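Multicopper oxidase (Aquifex aeolicus, PDB 6TTD) probably couples oxidation of metal ions or aromatic substrates at a type 1 copper to the reduction of dioxygen to water at a trinuclear copper cluster. Local coordinates at residues H118-R123 / T155-P160; D207-S212 / W227-L232; H454-Q459 / L506-I511. All coordinates share one frame; numbering follows the deposited sequence.

Contact 1: H118-R123 / T155-P160; sequences HWHGFR and TYFYHP. With CU (copper (II) ion), chain F; CU (copper (II) ion), chain E.
His118 and His120, a His-X-His copper-binding motif, pair with His159 and Phe157 in an antiparallel ribbon beside the trinuclear copper cluster. His118 N reaches His159 O at 2.8 Å, and His120 N donates to Phe157 O at 2.6 Å; the return bond from Phe157 N to His120 O is weak. One copper is gripped by His120 ND1 and His159 NE2, each at 2.0 Å, with the two rings rim to rim. His118 NE2 takes a second copper, and His118 CD2 leads that ring's edge toward the face of His159. The far nitrogens are held by Asp129 O (His118 ND1) and Asp479 OD1 (His120 NE2). The His159 ring turns toward His118 with CG between backbone N and carbonyl carbon (chi1 68°). Its ND1 donates to Pro160 O at 2.7 Å, which, with the copper bond at NE2, holds the ring's rotation. A type II turn from Trp119 to Phe122 overlaps the motif's end and sets the edge of Phe122 against the face of Tyr156. Replacing Tyr156 by an alanine would probably open a gap beside Phe122 and leave Arg152 O without its hydroxyl partner. Such paired histidine motifs are the signature of the multicopper oxidase trinuclear site.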
loop_
_atom_site.group_PDB
_atom_site.type_symbol
_atom_site.label_atom_id
_atom_site.label_comp_id
_atom_site.label_asym_id
_atom_site.label_seq_id
_atom_site.Cartn_x
_atom_site.Cartn_y
_atom_site.Cartn_z
ATOM N N HIS A 118 -10.311 1.253 5.704
ATOM C CA HIS A 118 -9.146 1.899 6.297
ATOM C C HIS A 118 -8.416 2.722 5.230
ATOM O O HIS A 118 -8.279 2.280 4.075
ATOM C CB HIS A 118 -8.222 0.817 6.901
ATOM C CG HIS A 118 -6.820 1.275 7.204
ATOM N ND1 HIS A 118 -6.531 2.249 8.128
ATOM C CD2 HIS A 118 -5.625 0.848 6.724
ATOM C CE1 HIS A 118 -5.221 2.419 8.190
ATOM N NE2 HIS A 118 -4.653 1.583 7.340
ATOM N N TRP A 119 -7.979 3.936 5.593
ATOM C CA TRP A 119 -7.259 4.815 4.680
ATOM C C TRP A 119 -5.789 4.571 4.995
ATOM O O TRP A 119 -5.199 5.180 5.886
ATOM C CB TRP A 119 -7.658 6.277 4.857
ATOM C CG TRP A 119 -9.106 6.388 5.247
ATOM C CD1 TRP A 119 -9.608 6.647 6.504
ATOM C CD2 TRP A 119 -10.264 6.186 4.388
ATOM N NE1 TRP A 119 -11.017 6.628 6.468
ATOM C CE2 TRP A 119 -11.423 6.345 5.188
ATOM C CE3 TRP A 119 -10.429 5.903 3.020
ATOM C CZ2 TRP A 119 -12.701 6.231 4.668
ATOM C CZ3 TRP A 119 -11.740 5.805 2.504
ATOM C CH2 TRP A 119 -12.836 5.968 3.319
ATOM N N HIS A 120 -5.192 3.635 4.289
ATOM C CA HIS A 120 -3.846 3.197 4.661
ATOM C C HIS A 120 -2.831 4.317 4.347
ATOM O O HIS A 120 -2.702 4.752 3.202
ATOM C CB HIS A 120 -3.527 1.863 3.961
ATOM C CG HIS A 120 -2.117 1.379 4.147
ATOM N ND1 HIS A 120 -1.806 0.029 4.180
ATOM C CD2 HIS A 120 -0.931 2.040 4.261
ATOM C CE1 HIS A 120 -0.492 -0.123 4.308
ATOM N NE2 HIS A 120 0.059 1.074 4.371
ATOM N N GLY A 121 -2.128 4.802 5.386
ATOM C CA GLY A 121 -1.170 5.894 5.278
ATOM C C GLY A 121 -1.656 7.196 5.888
ATOM O O GLY A 121 -0.838 8.060 6.163
ATOM N N PHE A 122 -2.954 7.348 6.166
ATOM C CA PHE A 122 -3.422 8.614 6.710
ATOM C C PHE A 122 -2.992 8.781 8.164
ATOM O O PHE A 122 -3.068 7.849 8.972
ATOM C CB PHE A 122 -4.956 8.717 6.662
ATOM C CG PHE A 122 -5.497 9.004 5.310
ATOM C CD1 PHE A 122 -4.717 8.787 4.168
ATOM C CD2 PHE A 122 -6.806 9.499 5.171
ATOM C CE1 PHE A 122 -5.237 9.037 2.874
ATOM C CE2 PHE A 122 -7.343 9.781 3.901
ATOM C CZ PHE A 122 -6.549 9.559 2.749
ATOM N N ARG A 123 -2.622 10.004 8.520
ATOM C CA ARG A 123 -2.603 10.378 9.923
ATOM C C ARG A 123 -4.032 10.753 10.299
ATOM O O ARG A 123 -4.445 11.905 10.196
ATOM C CB ARG A 123 -1.647 11.545 10.119
ATOM C CG ARG A 123 -0.186 11.143 9.934
ATOM C CD ARG A 123 0.643 12.405 9.915
ATOM N NE ARG A 123 2.007 12.038 9.605
ATOM C CZ ARG A 123 2.937 11.913 10.549
ATOM N NH1 ARG A 123 2.543 12.151 11.804
ATOM N NH2 ARG A 123 4.217 11.568 10.256
ATOM N N THR A 155 1.065 8.730 -2.874
ATOM C CA THR A 155 0.177 7.627 -3.207
ATOM C C THR A 155 -0.196 6.879 -1.934
ATOM O O THR A 155 0.690 6.337 -1.252
ATOM C CB THR A 155 0.866 6.651 -4.156
ATOM O OG1 THR A 155 1.393 7.390 -5.260
ATOM C CG2 THR A 155 -0.133 5.610 -4.619
ATOM N N TYR A 156 -1.488 6.837 -1.631
ATOM C CA TYR A 156 -2.038 6.131 -0.469
ATOM C C TYR A 156 -3.019 5.037 -0.955
ATOM O O TYR A 156 -3.197 4.820 -2.154
ATOM C CB TYR A 156 -2.672 7.157 0.470
ATOM C CG TYR A 156 -1.669 8.178 0.975
ATOM C CD1 TYR A 156 -1.150 8.079 2.280
ATOM C CD2 TYR A 156 -1.247 9.244 0.155
ATOM C CE1 TYR A 156 -0.232 8.979 2.736
ATOM C CE2 TYR A 156 -0.299 10.175 0.601
ATOM C CZ TYR A 156 0.198 10.054 1.897
ATOM O OH TYR A 156 1.158 10.956 2.401
ATOM N N PHE A 157 -3.727 4.408 -0.036
ATOM C CA PHE A 157 -4.320 3.091 -0.324
ATOM C C PHE A 157 -5.582 2.921 0.521
ATOM O O PHE A 157 -5.499 3.019 1.761
ATOM C CB PHE A 157 -3.238 2.032 0.025
ATOM C CG PHE A 157 -3.592 0.554 -0.200
ATOM C CD1 PHE A 157 -4.646 0.121 -1.014
ATOM C CD2 PHE A 157 -2.740 -0.420 0.385
ATOM C CE1 PHE A 157 -4.900 -1.253 -1.185
ATOM C CE2 PHE A 157 -2.982 -1.781 0.226
ATOM C CZ PHE A 157 -4.074 -2.200 -0.577
ATOM N N TYR A 158 -6.736 2.654 -0.091
ATOM C CA TYR A 158 -7.906 2.397 0.730
ATOM C C TYR A 158 -8.347 0.949 0.557
ATOM O O TYR A 158 -8.369 0.415 -0.563
ATOM C CB TYR A 158 -9.022 3.415 0.438
ATOM C CG TYR A 158 -9.691 3.418 -0.934
ATOM C CD1 TYR A 158 -10.960 2.819 -1.122
ATOM C CD2 TYR A 158 -9.115 4.115 -2.008
ATOM C CE1 TYR A 158 -11.617 2.838 -2.358
ATOM C CE2 TYR A 158 -9.754 4.174 -3.240
ATOM C CZ TYR A 158 -11.012 3.517 -3.410
ATOM O OH TYR A 158 -11.640 3.571 -4.611
ATOM N N HIS A 159 -8.688 0.308 1.670
ATOM C CA HIS A 159 -9.045 -1.097 1.591
ATOM C C HIS A 159 -9.754 -1.492 2.887
ATOM O O HIS A 159 -9.661 -0.768 3.880
ATOM C CB HIS A 159 -7.800 -1.961 1.336
ATOM C CG HIS A 159 -6.830 -2.009 2.475
ATOM N ND1 HIS A 159 -7.099 -2.685 3.649
ATOM C CD2 HIS A 159 -5.565 -1.523 2.603
ATOM C CE1 HIS A 159 -6.054 -2.587 4.470
ATOM N NE2 HIS A 159 -5.104 -1.906 3.853
ATOM N N PRO A 160 -10.458 -2.638 2.909
ATOM C CA PRO A 160 -11.206 -3.030 4.119
ATOM C C PRO A 160 -10.280 -3.513 5.241
ATOM O O PRO A 160 -9.124 -3.892 5.021
ATOM C CB PRO A 160 -12.100 -4.187 3.643
ATOM C CG PRO A 160 -11.314 -4.778 2.475
ATOM C CD PRO A 160 -10.648 -3.587 1.798
HETATM CU CU CU F . -3.115 -1.546 4.190
HETATM CU CU CU E . -2.779 0.958 7.555
#

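Contact 2: D207-S212 / W227-L232; sequences DKTFDS and WGDTIL
Lys208 faces both Asp229 and Thr230, a classic beta bulge at the end of the ribbon where strand 200-208 runs out and strand 230-233 starts, in the middle of the three cupredoxin-like domains expected of this family. Two backbone bonds define the pairing: Lys208 N to Thr230 O and Thr230 N to Lys208 O, both 2.8 Å, the first the straighter.

Side chains add two further bonds to the backbone at and just before the bulge. Asp207 OD2 accepts Gly228 N at 2.7 Å along a straight line (176°), though the donor comes from above the carboxylate plane. The same oxygen forms a salt bridge with Arg259, so one carboxylate atom ties the loop at Gly228 to that of Arg259. Thr209 OG1 accepts Asp229 N at 3.0 Å, the hydroxyl lying beside its own backbone N and opposite the carbonyl carbon (chi1 -61°).

Apolar contacts gather on the side of Lys208 and Thr230. Leu232 CD1 lies across the aliphatic part of Lys208, at right angles to it and 3.8 Å from CD, while the amine beyond binds Tyr171 O. The same methyl meets the Phe210 ring at its edge, near CZ, and Thr230 CG2 approaches CE2 obliquely. On the other face, that of Asp207 and Ile231, Ile231 CD1 rests against Asp207 CB.

Two waters bridge the segments. One joins Thr209 OG1 to Trp227 O; the other accepts from Phe210 N, is hydrogen-bonded to Thr230 OG1, and donates to Asp229 OD1 at 2.6 Å.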
loop_
_atom_site.group_PDB
_atom_site.type_symbol
_atom_site.label_atom_id
_atom_site.label_comp_id
_atom_site.label_asym_id
_atom_site.label_seq_id
_atom_site.Cartn_x
_atom_site.Cartn_y
_atom_site.Cartn_z
ATOM N N ASP A 207 -1.819 -10.438 -7.600
ATOM C CA ASP A 207 -1.841 -11.799 -8.108
ATOM C C ASP A 207 -3.124 -12.484 -7.675
ATOM O O ASP A 207 -3.531 -12.383 -6.502
ATOM C CB ASP A 207 -0.603 -12.592 -7.665
ATOM C CG ASP A 207 -0.408 -12.693 -6.147
ATOM O OD1 ASP A 207 -0.788 -11.790 -5.412
ATOM O OD2 ASP A 207 0.188 -13.718 -5.715
ATOM N N LYS A 208 -3.781 -13.151 -8.629
ATOM C CA LYS A 208 -5.041 -13.852 -8.355
ATOM C C LYS A 208 -5.012 -15.173 -9.105
ATOM O O LYS A 208 -4.150 -15.403 -9.970
ATOM C CB LYS A 208 -6.287 -13.046 -8.780
ATOM C CG LYS A 208 -6.350 -11.686 -8.143
ATOM C CD LYS A 208 -7.765 -10.998 -8.294
ATOM C CE LYS A 208 -7.756 -9.494 -7.817
ATOM N NZ LYS A 208 -7.537 -9.317 -6.308
ATOM N N THR A 209 -5.947 -16.064 -8.749
ATOM C CA THR A 209 -6.112 -17.358 -9.386
ATOM C C THR A 209 -7.570 -17.481 -9.806
ATOM O O THR A 209 -8.472 -17.141 -9.036
ATOM C CB THR A 209 -5.695 -18.489 -8.417
ATOM O OG1 THR A 209 -4.325 -18.326 -8.062
ATOM C CG2 THR A 209 -5.899 -19.881 -9.012
ATOM N N PHE A 210 -7.805 -17.886 -11.043
ATOM C CA PHE A 210 -9.146 -17.967 -11.606
ATOM C C PHE A 210 -9.449 -19.411 -11.936
ATOM O O PHE A 210 -8.571 -20.121 -12.395
ATOM C CB PHE A 210 -9.249 -17.179 -12.883
ATOM C CG PHE A 210 -8.979 -15.734 -12.709
ATOM C CD1 PHE A 210 -10.022 -14.848 -12.577
ATOM C CD2 PHE A 210 -7.692 -15.274 -12.627
ATOM C CE1 PHE A 210 -9.797 -13.535 -12.411
ATOM C CE2 PHE A 210 -7.457 -13.927 -12.470
ATOM C CZ PHE A 210 -8.511 -13.066 -12.337
ATOM N N ASP A 211 -10.660 -19.870 -11.752
ATOM C CA ASP A 211 -10.866 -21.178 -12.344
ATOM C C ASP A 211 -11.321 -21.019 -13.800
ATOM O O ASP A 211 -11.222 -19.940 -14.405
ATOM C CB ASP A 211 -11.775 -22.029 -11.483
ATOM C CG ASP A 211 -13.103 -21.507 -11.424
ATOM O OD1 ASP A 211 -13.587 -20.931 -12.432
ATOM O OD2 ASP A 211 -13.673 -21.664 -10.334
ATOM N N SER A 212 -11.793 -22.131 -14.370
ATOM C CA SER A 212 -12.174 -22.218 -15.778
ATOM C C SER A 212 -13.249 -21.240 -16.145
ATOM O O SER A 212 -13.182 -20.603 -17.201
ATOM C CB SER A 212 -12.763 -23.594 -16.066
ATOM O OG SER A 212 -11.752 -24.355 -16.603
ATOM N N TRP A 227 -0.954 -16.894 -2.501
ATOM C CA TRP A 227 -0.164 -16.578 -3.679
ATOM C C TRP A 227 -0.936 -17.014 -4.909
ATOM O O TRP A 227 -1.344 -18.184 -5.003
ATOM C CB TRP A 227 1.198 -17.299 -3.601
ATOM C CG TRP A 227 2.051 -16.820 -2.469
ATOM C CD1 TRP A 227 1.745 -16.874 -1.131
ATOM C CD2 TRP A 227 3.340 -16.175 -2.556
ATOM N NE1 TRP A 227 2.750 -16.295 -0.397
ATOM C CE2 TRP A 227 3.749 -15.874 -1.235
ATOM C CE3 TRP A 227 4.193 -15.818 -3.626
ATOM C CZ2 TRP A 227 4.986 -15.248 -0.949
ATOM C CZ3 TRP A 227 5.426 -15.203 -3.333
ATOM C CH2 TRP A 227 5.804 -14.924 -2.014
ATOM N N GLY A 228 -1.091 -16.103 -5.873
ATOM C CA GLY A 228 -1.885 -16.366 -7.048
ATOM C C GLY A 228 -1.048 -16.737 -8.258
ATOM O O GLY A 228 0.150 -16.466 -8.333
ATOM N N ASP A 229 -1.692 -17.349 -9.248
ATOM C CA ASP A 229 -0.898 -17.744 -10.399
ATOM C C ASP A 229 -1.017 -16.783 -11.581
ATOM O O ASP A 229 -0.237 -16.906 -12.520
ATOM C CB ASP A 229 -1.206 -19.219 -10.793
ATOM C CG ASP A 229 -2.649 -19.459 -11.151
ATOM O OD1 ASP A 229 -3.364 -18.472 -11.472
ATOM O OD2 ASP A 229 -3.052 -20.647 -11.148
ATOM N N THR A 230 -1.844 -15.743 -11.482
ATOM C CA THR A 230 -2.061 -14.762 -12.539
ATOM C C THR A 230 -1.763 -13.356 -12.042
ATOM O O THR A 230 -2.340 -12.910 -11.035
ATOM C CB THR A 230 -3.521 -14.847 -13.012
ATOM O OG1 THR A 230 -3.759 -16.178 -13.474
ATOM C CG2 THR A 230 -3.844 -13.865 -14.132
ATOM N N ILE A 231 -0.877 -12.660 -12.745
ATOM C CA ILE A 231 -0.489 -11.294 -12.393
ATOM C C ILE A 231 -1.405 -10.325 -13.130
ATOM O O ILE A 231 -1.587 -10.438 -14.353
ATOM C CB ILE A 231 0.979 -10.996 -12.739
ATOM C CG1 ILE A 231 1.895 -12.123 -12.238
ATOM C CG2 ILE A 231 1.395 -9.708 -12.027
ATOM C CD1 ILE A 231 1.845 -12.322 -10.697
ATOM N N LEU A 232 -1.990 -9.389 -12.386
ATOM C CA LEU A 232 -2.855 -8.345 -12.910
ATOM C C LEU A 232 -2.247 -6.986 -12.581
ATOM O O LEU A 232 -1.652 -6.787 -11.518
ATOM C CB LEU A 232 -4.279 -8.426 -12.260
ATOM C CG LEU A 232 -4.840 -9.868 -12.253
ATOM C CD1 LEU A 232 -6.096 -9.974 -11.520
ATOM C CD2 LEU A 232 -5.084 -10.215 -13.673
HETATM O O HOH W 1 -3.349 -19.748 -6.146
HETATM O O HOH W 2 -5.545 -18.368 -12.844
#

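Contact 3: H454-Q459 / L506-I511; sequences HIHGFQ and LLHCHI. With CU (copper (II) ion), chain E; CU (copper (II) ion), chain D; CU (copper (II) ion), chain C; CU (copper (II) ion), chain F.
His454, His456 and His508 crowd together where strand 451-455 and the residues just after it pair with strand 503-509. The strands are antiparallel: His454 N to His508 O (2.8 Å) and His508 N to His454 O are both nearly straight at 168°, and His456 N to Leu506 O extends the ladder beyond the strand end.

The tight part is the face of His454 and His508, which carries the coppers. His456 NE2 and His508 NE2 come within 3.3 Å because both bind one copper, at 2.0 and 2.1 Å, together with His161, their own rings rim to rim. The His456 ring is sandwiched: Leu506 CB stands over the centre of one face, 3.7 Å from the centroid, and a second copper, held by His454 NE2, lies over the opposite face toward the rim. His454 ND1 binds Asp479 O and His456 ND1 binds Asp129 OD2. With CG opposite its backbone N (chi1 168°), the His454 ring runs alongside His508 and turns its edge to that ring's face. His508 is steadied by ND1 donating to Cys509 O at 2.6 Å. His510 presents its edge to the face of His454 and binds a third copper. The other face of the ribbon joins Ile455 CG2 to Leu507 CG.

The contact has no solvent side, for every touching residue is buried, but it loosens at both ends. Beyond His456 the chain turns away at Gly457, and Phe458 packs against strands 488-495 and 520-525. At the other end the side chain of Cys509 starts away from segment 454-459, and its SG binds a separate copper with His451 and His514 while accepting Ile511 N at 3.3 Å. The His-Cys-His sequence thus bridges type 1 and trinuclear sites, the electron-transfer route of multicopper oxidases.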
loop_
_atom_site.group_PDB
_atom_site.type_symbol
_atom_site.label_atom_id
_atom_site.label_comp_id
_atom_site.label_asym_id
_atom_site.label_seq_id
_atom_site.Cartn_x
_atom_site.Cartn_y
_atom_site.Cartn_z
ATOM N N HIS A 454 3.635 -2.806 9.388
ATOM C CA HIS A 454 2.939 -1.552 9.128
ATOM C C HIS A 454 2.411 -1.026 10.461
ATOM O O HIS A 454 1.973 -1.822 11.310
ATOM C CB HIS A 454 1.815 -1.851 8.120
ATOM C CG HIS A 454 0.839 -0.737 7.956
ATOM N ND1 HIS A 454 1.235 0.539 7.597
ATOM C CD2 HIS A 454 -0.523 -0.704 8.091
ATOM C CE1 HIS A 454 0.154 1.304 7.510
ATOM N NE2 HIS A 454 -0.915 0.577 7.824
ATOM N N ILE A 455 2.469 0.293 10.671
ATOM C CA ILE A 455 1.758 0.923 11.785
ATOM C C ILE A 455 0.741 1.893 11.217
ATOM O O ILE A 455 1.000 2.564 10.209
ATOM C CB ILE A 455 2.674 1.650 12.797
ATOM C CG1 ILE A 455 3.457 2.805 12.112
ATOM C CG2 ILE A 455 3.634 0.659 13.470
ATOM C CD1 ILE A 455 4.351 3.666 13.101
ATOM N N HIS A 456 -0.435 1.929 11.844
ATOM C CA HIS A 456 -1.387 2.994 11.586
ATOM C C HIS A 456 -0.920 4.267 12.313
ATOM O O HIS A 456 -0.090 4.213 13.251
ATOM C CB HIS A 456 -2.786 2.598 12.090
ATOM C CG HIS A 456 -3.406 1.440 11.360
ATOM N ND1 HIS A 456 -4.786 1.303 11.212
ATOM C CD2 HIS A 456 -2.847 0.363 10.753
ATOM C CE1 HIS A 456 -5.033 0.176 10.551
ATOM N NE2 HIS A 456 -3.876 -0.411 10.265
ATOM N N GLY A 457 -1.492 5.407 11.910
ATOM C CA GLY A 457 -1.406 6.642 12.659
ATOM C C GLY A 457 -0.287 7.567 12.285
ATOM O O GLY A 457 -0.479 8.786 12.307
ATOM N N PHE A 458 0.897 7.020 11.950
ATOM C CA PHE A 458 2.088 7.823 11.671
ATOM C C PHE A 458 2.888 7.173 10.555
ATOM O O PHE A 458 2.882 5.935 10.426
ATOM C CB PHE A 458 3.001 7.944 12.923
ATOM C CG PHE A 458 2.269 8.391 14.152
ATOM C CD1 PHE A 458 2.009 9.765 14.361
ATOM C CD2 PHE A 458 1.776 7.454 15.072
ATOM C CE1 PHE A 458 1.278 10.185 15.485
ATOM C CE2 PHE A 458 1.041 7.878 16.224
ATOM C CZ PHE A 458 0.789 9.230 16.422
ATOM N N GLN A 459 3.637 7.997 9.788
ATOM C CA GLN A 459 4.760 7.462 9.010
ATOM C C GLN A 459 5.977 7.333 9.915
ATOM O O GLN A 459 5.959 7.773 11.071
ATOM C CB GLN A 459 5.070 8.348 7.792
ATOM C CG GLN A 459 3.956 8.313 6.747
ATOM C CD GLN A 459 2.800 9.224 7.099
ATOM O OE1 GLN A 459 2.955 10.154 7.871
ATOM N NE2 GLN A 459 1.640 8.972 6.520
ATOM N N LEU A 506 -3.256 0.550 15.229
ATOM C CA LEU A 506 -2.781 -0.818 15.037
ATOM C C LEU A 506 -1.293 -0.855 14.677
ATOM O O LEU A 506 -0.754 0.057 14.050
ATOM C CB LEU A 506 -3.565 -1.490 13.902
ATOM C CG LEU A 506 -5.045 -1.574 14.204
ATOM C CD1 LEU A 506 -5.694 -2.141 13.002
ATOM C CD2 LEU A 506 -5.190 -2.555 15.368
ATOM N N LEU A 507 -0.647 -1.949 15.037
ATOM C CA LEU A 507 0.659 -2.297 14.516
ATOM C C LEU A 507 0.524 -3.734 14.047
ATOM O O LEU A 507 0.072 -4.580 14.829
ATOM C CB LEU A 507 1.722 -2.161 15.606
ATOM C CG LEU A 507 3.133 -2.611 15.230
ATOM C CD1 LEU A 507 4.182 -1.956 16.099
ATOM C CD2 LEU A 507 3.270 -4.124 15.327
ATOM N N HIS A 508 0.829 -4.025 12.769
ATOM C CA HIS A 508 0.567 -5.389 12.323
ATOM C C HIS A 508 1.336 -5.711 11.049
ATOM O O HIS A 508 1.907 -4.840 10.382
ATOM C CB HIS A 508 -0.934 -5.621 12.070
ATOM C CG HIS A 508 -1.503 -4.825 10.916
ATOM N ND1 HIS A 508 -1.457 -5.258 9.593
ATOM C CD2 HIS A 508 -2.198 -3.658 10.903
ATOM C CE1 HIS A 508 -2.072 -4.367 8.827
ATOM N NE2 HIS A 508 -2.546 -3.396 9.589
ATOM N N CYS A 509 1.357 -6.996 10.740
ATOM C CA CYS A 509 1.933 -7.468 9.489
ATOM C C CYS A 509 0.963 -7.205 8.341
ATOM O O CYS A 509 -0.268 -7.346 8.489
ATOM C CB CYS A 509 2.268 -8.963 9.592
ATOM S SG CYS A 509 2.988 -9.576 8.116
ATOM N N HIS A 510 1.513 -6.810 7.184
ATOM C CA HIS A 510 0.649 -6.563 6.040
ATOM C C HIS A 510 0.610 -7.723 5.054
ATOM O O HIS A 510 0.089 -7.570 3.951
ATOM C CB HIS A 510 1.056 -5.277 5.338
ATOM C CG HIS A 510 -0.101 -4.582 4.694
ATOM N ND1 HIS A 510 -0.681 -5.046 3.533
ATOM C CD2 HIS A 510 -0.788 -3.461 5.044
ATOM C CE1 HIS A 510 -1.664 -4.220 3.183
ATOM N NE2 HIS A 510 -1.741 -3.250 4.071
ATOM N N ILE A 511 1.125 -8.895 5.425
ATOM C CA ILE A 511 0.669 -10.097 4.752
ATOM C C ILE A 511 -0.749 -10.354 5.286
ATOM O O ILE A 511 -0.951 -10.586 6.494
ATOM C CB ILE A 511 1.634 -11.268 4.982
ATOM C CG1 ILE A 511 2.986 -10.936 4.262
ATOM C CG2 ILE A 511 1.021 -12.609 4.430
ATOM C CD1 ILE A 511 4.123 -11.839 4.665
HETATM CU CU CU E . -2.779 0.958 7.555
HETATM CU CU CU D . -3.969 -1.987 9.047
HETATM CU CU CU C . 3.668 -11.600 8.514
HETATM CU CU CU F . -3.115 -1.546 4.190
#

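How the contacts relate
Contacts 1 and 3 are buried counterparts from the N-terminal and C-terminal parts of the chain: each is an antiparallel ribbon bearing a His-X-His motif, and together they close on two shared coppers. His118 and His454 hold one; His120, His159 and His510 hold the other. Their centres lie about 11 Å apart, and they also meet away from the metals, where Gly121 O approaches Gln459 NE2 at 2.7 Å. Contact 2 belongs to the middle of the chain, its centre about 24 Å from that of contact 1 and about 26 Å from that of contact 3. Partly exposed and without copper ligands, it relies on a carboxylate, a hydroxyl and bridging waters where the other two use metal bonds and packed imidazoles.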